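Local coordinates for protein tyrosinase (Aspergillus oryzae, PDB 6JU8) that probably oxidises L-tyrosine and L-dopa to L-dopaquinone with molecular oxygen at a dinuclear copper centre, an early step of melanin synthesis, at residues Y439-D444 / R449-D454. The protein carries 1 engineered substitution. Residues are numbered along the deposited sequence; the frame is centred on the assembly and turned at random.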
loop_
_atom_site.group_PDB
_atom_site.type_symbol
_atom_site.label_atom_id
_atom_site.label_comp_id
_atom_site.label_asym_id
_atom_site.label_seq_id
_atom_site.Cartn_x
_atom_site.Cartn_y
_atom_site.Cartn_z
ATOM N N TYR A 439 16.548 -25.167 -13.350
ATOM C CA TYR A 439 15.490 -24.358 -13.948
ATOM C C TYR A 439 14.901 -25.116 -15.134
ATOM O O TYR A 439 15.637 -25.769 -15.871
ATOM C CB TYR A 439 16.042 -23.004 -14.425
ATOM C CG TYR A 439 16.665 -22.241 -13.271
ATOM C CD1 TYR A 439 15.842 -21.596 -12.345
ATOM C CD2 TYR A 439 18.051 -22.189 -13.113
ATOM C CE1 TYR A 439 16.384 -20.894 -11.278
ATOM C CE2 TYR A 439 18.601 -21.490 -12.042
ATOM C CZ TYR A 439 17.767 -20.853 -11.131
ATOM O OH TYR A 439 18.286 -20.159 -10.053
ATOM N N ALA A 440 13.601 -25.021 -15.345
ATOM C CA ALA A 440 13.019 -25.699 -16.507
ATOM C C ALA A 440 13.725 -25.315 -17.805
ATOM O O ALA A 440 13.979 -26.168 -18.666
ATOM C CB ALA A 440 11.540 -25.391 -16.658
ATOM N N ILE A 441 14.018 -24.030 -17.942
ATOM C CA ILE A 441 14.596 -23.547 -19.186
ATOM C C ILE A 441 15.978 -24.112 -19.474
ATOM O O ILE A 441 16.345 -24.087 -20.662
ATOM C CB ILE A 441 14.606 -22.015 -19.204
ATOM C CG1 ILE A 441 14.854 -21.464 -20.614
ATOM C CG2 ILE A 441 15.598 -21.438 -18.207
ATOM C CD1 ILE A 441 14.460 -19.994 -20.717
ATOM N N THR A 442 16.680 -24.591 -18.455
ATOM C CA THR A 442 18.022 -25.162 -18.658
ATOM C C THR A 442 17.992 -26.683 -18.701
ATOM O O THR A 442 19.042 -27.329 -18.745
ATOM C CB THR A 442 19.045 -24.681 -17.618
ATOM O OG1 THR A 442 18.565 -24.793 -16.270
ATOM C CG2 THR A 442 19.332 -23.197 -17.810
ATOM N N LYS A 443 16.815 -27.310 -18.730
ATOM C CA LYS A 443 16.835 -28.782 -18.722
ATOM C C LYS A 443 17.275 -29.354 -20.057
ATOM O O LYS A 443 17.999 -30.354 -20.118
ATOM C CB LYS A 443 15.468 -29.333 -18.333
ATOM C CG LYS A 443 15.132 -29.157 -16.840
ATOM N N ASP A 444 16.865 -28.711 -21.147
ATOM C CA ASP A 444 17.068 -29.234 -22.502
ATOM C C ASP A 444 17.786 -28.212 -23.377
ATOM O O ASP A 444 17.216 -27.199 -23.808
ATOM C CB ASP A 444 15.730 -29.586 -23.151
ATOM C CG ASP A 444 15.852 -30.191 -24.527
ATOM O OD1 ASP A 444 14.768 -30.424 -25.131
ATOM O OD2 ASP A 444 16.984 -30.434 -25.001
ATOM N N ARG A 449 17.179 -21.973 -26.847
ATOM C CA ARG A 449 17.196 -20.747 -27.658
ATOM C C ARG A 449 15.794 -20.386 -28.106
ATOM O O ARG A 449 15.371 -19.233 -28.156
ATOM C CB ARG A 449 18.193 -20.903 -28.807
ATOM C CG ARG A 449 19.629 -21.018 -28.295
ATOM C CD ARG A 449 20.604 -20.692 -29.425
ATOM N NE ARG A 449 21.865 -20.203 -28.892
ATOM C CZ ARG A 449 22.243 -18.927 -28.875
ATOM N NH1 ARG A 449 21.457 -17.976 -29.364
ATOM N NH2 ARG A 449 23.418 -18.606 -28.361
ATOM N N LYS A 450 14.992 -21.406 -28.428
ATOM C CA LYS A 450 13.589 -21.210 -28.763
ATOM C C LYS A 450 12.804 -20.654 -27.578
ATOM O O LYS A 450 11.998 -19.726 -27.723
ATOM C CB LYS A 450 12.963 -22.525 -29.227
ATOM N N GLU A 451 13.018 -21.217 -26.382
ATOM C CA GLU A 451 12.303 -20.740 -25.204
ATOM C C GLU A 451 12.664 -19.294 -24.895
ATOM O O GLU A 451 11.797 -18.504 -24.534
ATOM C CB GLU A 451 12.586 -21.663 -24.020
ATOM C CG GLU A 451 11.742 -21.316 -22.808
ATOM C CD GLU A 451 11.700 -22.367 -21.711
ATOM O OE1 GLU A 451 12.090 -23.540 -21.952
ATOM O OE2 GLU A 451 11.210 -22.011 -20.609
ATOM N N ILE A 452 13.933 -18.911 -25.036
ATOM C CA ILE A 452 14.299 -17.496 -24.811
ATOM C C ILE A 452 13.519 -16.589 -25.743
ATOM O O ILE A 452 13.024 -15.504 -25.345
ATOM C CB ILE A 452 15.812 -17.298 -25.044
ATOM C CG1 ILE A 452 16.654 -18.022 -23.990
ATOM C CG2 ILE A 452 16.183 -15.828 -25.165
ATOM C CD1 ILE A 452 18.111 -18.187 -24.343
ATOM N N SER A 453 13.423 -16.989 -27.017
ATOM C CA SER A 453 12.655 -16.215 -27.995
ATOM C C SER A 453 11.176 -16.193 -27.665
ATOM O O SER A 453 10.517 -15.148 -27.722
ATOM C CB SER A 453 12.911 -16.803 -29.389
ATOM O OG SER A 453 12.183 -16.143 -30.411
ATOM N N ASP A 454 10.627 -17.336 -27.270
ATOM C CA ASP A 454 9.217 -17.368 -26.908
ATOM C C ASP A 454 8.883 -16.427 -25.751
ATOM O O ASP A 454 7.859 -15.751 -25.736
ATOM C CB ASP A 454 8.813 -18.792 -26.523
ATOM C CG ASP A 454 8.677 -19.732 -27.699
ATOM O OD1 ASP A 454 8.746 -19.264 -28.852
ATOM O OD2 ASP A 454 8.498 -20.942 -27.437
HETATM O O HOH W 1 14.529 -24.780 -22.745
#
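Ile441 lies against the extended side chain of Glu451, and this pair carries most of the contact between the loop 439-444 and the helical turns 449-454. Both side chains set out across the gap, over a spacing of 7.0 Å from Ile441 CA to Glu451 CA, and run past each other at a slant. The CG1 methylene of Ile441 sits squarely over the flat face of the Glu451 carboxylate, 3.5 Å from CG1 to CD. Further along, the terminal methyl CD1 of Ile441 reaches the aliphatic part of the glutamate, 3.7 Å from Glu451 CG. The first torsion of Glu451 places CG opposite the backbone N (chi1 -173°), and with the next torsion also extended the chain carries its carboxylate out from the helix to the loop.

A second, looser apolar touch joins Ile441 CD1 to Ile452 CG1 at 4.4 Å. Both isoleucines are buried and also pack on Ile385 of helix 371-389, while Ile452 continues onto Phe288 and Thr292 of helix 283-292.

No direct hydrogen bond crosses the contact; the polar link is a single water. It donates to Ile441 O and to Glu451 OE1, with its oxygen 2.8 Å from each of these two acceptors, and so joins the carbonyl of Ile441 to the carboxylate that lies over its side chain. Within the loop, Thr442 N bonds to Tyr439 O at 3.0 Å, closing a type I beta turn with Ala440 and Ile441 at its corners.

Away from the dinuclear copper site, the last helix of this tyrosinase chain, 448-456, folds back onto a turn in the loop that precedes it, by an isoleucine laid over a glutamate carboxylate, a lesser isoleucine-isoleucine touch and a water bridge; both elements pack against helix 371-389, and the last helix also against helix 283-292.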